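Local coordinates for protein BAG family molecular chaperone regulator 1 (Arabidopsis thaliana, PDB 4HWC) that probably acts as a co-chaperone, its BAG domain binding the ATPase domain of HSP70/HSC70 chaperones, in programmed cell death and stress responses, at residues I36-K39 with D40-T43. Residues are numbered along the deposited sequence; the frame is centred on the assembly and turned at random.
Sequences IAEK and DLVT
Ile36 and Leu41 form a hydrophobic staple across the start of helix 38-55, the middle helix of this three-helix BAG domain: Ile36, just before the N-cap residue Ala37, packs on Leu41, the fourth residue of the helix. Leu41 shows how such a staple is built. Its CB rests 3.5 Å from Glu38 O. With the side chain turned back beside its own backbone N (chi1 -73°), CG comes 3.6 Å from Ile36 CG2, and the two side chains meet roughly at right angles. The branches then part: CD2 stays with the isoleucine, 3.7 Å from Ile36 CG2, while CD1 passes 4.0 Å from OE2 of the folded Glu38. Phe26 of helix 5-31 and Leu82 of helix 62-88 also touch Leu41, so it packs against both other helices of the bundle. Cut back to an alanine, this position would probably take from Ile36 CG2 its partner across the turn and open a gap beside Phe26 and Leu82.

The backbone closes the same turn. Ala37 O takes Leu41 N in its carbonyl plane, whereas Asp40 N reaches it from above that plane through a more bent bond. Ala37 has no polar side chain; a water accepts from its backbone N at 2.6 Å and donates to Asp40 OD2 at 2.6 Å, a water-mediated counterpart of one of the two bonds of a capping box, that from the N3 side chain to the N-cap N-H. Two residues on, Lys39 O is gripped twice, by Thr43 N at 3.1 Å and by Thr43 OG1 at 2.9 Å, the two donors arriving from opposite faces of the carbonyl plane.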
loop_
_atom_site.group_PDB
_atom_site.type_symbol
_atom_site.label_atom_id
_atom_site.label_comp_id
_atom_site.label_asym_id
_atom_site.label_seq_id
_atom_site.Cartn_x
_atom_site.Cartn_y
_atom_site.Cartn_z
ATOM N N ILE A 36 13.066 5.872 11.570
ATOM C CA ILE A 36 12.140 6.413 10.585
ATOM C C ILE A 36 11.333 7.526 11.240
ATOM O O ILE A 36 10.795 7.346 12.331
ATOM C CB ILE A 36 11.145 5.346 10.093
ATOM C CG1 ILE A 36 11.895 4.175 9.463
ATOM C CG2 ILE A 36 10.185 5.961 9.089
ATOM C CD1 ILE A 36 10.992 3.042 9.055
ATOM N N ALA A 37 11.254 8.673 10.576
ATOM C CA ALA A 37 10.486 9.796 11.099
ATOM C C ALA A 37 9.017 9.390 11.110
ATOM O O ALA A 37 8.506 8.865 10.120
ATOM C CB ALA A 37 10.684 11.024 10.215
ATOM N N GLU A 38 8.344 9.616 12.232
ATOM C CA GLU A 38 6.935 9.267 12.344
ATOM C C GLU A 38 6.150 9.934 11.223
ATOM O O GLU A 38 5.207 9.358 10.687
ATOM C CB GLU A 38 6.389 9.714 13.701
ATOM C CG GLU A 38 6.995 8.973 14.883
ATOM C CD GLU A 38 6.572 7.516 14.941
ATOM O OE1 GLU A 38 5.370 7.255 15.152
ATOM O OE2 GLU A 38 7.440 6.632 14.773
ATOM N N LYS A 39 6.557 11.147 10.870
ATOM C CA LYS A 39 5.909 11.914 9.812
ATOM C C LYS A 39 5.915 11.170 8.484
ATOM O O LYS A 39 4.953 11.239 7.720
ATOM C CB LYS A 39 6.610 13.262 9.651
ATOM C CG LYS A 39 6.182 14.060 8.427
ATOM C CD LYS A 39 6.907 15.399 8.372
ATOM C CE LYS A 39 8.419 15.215 8.315
ATOM N NZ LYS A 39 9.145 16.513 8.416
ATOM N N ASP A 40 7.005 10.465 8.204
ATOM C CA ASP A 40 7.106 9.720 6.960
ATOM C C ASP A 40 6.223 8.477 6.991
ATOM O O ASP A 40 5.622 8.118 5.977
ATOM C CB ASP A 40 8.563 9.337 6.691
ATOM C CG ASP A 40 9.432 10.545 6.396
ATOM O OD1 ASP A 40 9.170 11.230 5.385
ATOM O OD2 ASP A 40 10.372 10.814 7.175
ATOM N N LEU A 41 6.139 7.825 8.149
ATOM C CA LEU A 41 5.303 6.632 8.281
ATOM C C LEU A 41 3.841 6.999 8.054
ATOM O O LEU A 41 3.110 6.279 7.376
ATOM C CB LEU A 41 5.454 5.997 9.667
ATOM C CG LEU A 41 6.747 5.242 9.988
ATOM C CD1 LEU A 41 6.653 4.658 11.390
ATOM C CD2 LEU A 41 6.962 4.131 8.973
ATOM N N VAL A 42 3.419 8.125 8.618
ATOM C CA VAL A 42 2.040 8.579 8.463
ATOM C C VAL A 42 1.753 8.992 7.024
ATOM O O VAL A 42 0.666 8.744 6.508
ATOM C CB VAL A 42 1.733 9.774 9.390
ATOM C CG1 VAL A 42 0.312 10.274 9.144
ATOM C CG2 VAL A 42 1.893 9.356 10.838
ATOM N N THR A 43 2.725 9.625 6.375
ATOM C CA THR A 43 2.547 10.051 4.996
ATOM C C THR A 43 2.247 8.852 4.101
ATOM O O THR A 43 1.282 8.866 3.337
ATOM C CB THR A 43 3.807 10.763 4.452
ATOM O OG1 THR A 43 3.962 12.029 5.106
ATOM C CG2 THR A 43 3.690 10.983 2.950
HETATM O O HOH W 1 12.281 9.370 8.265
#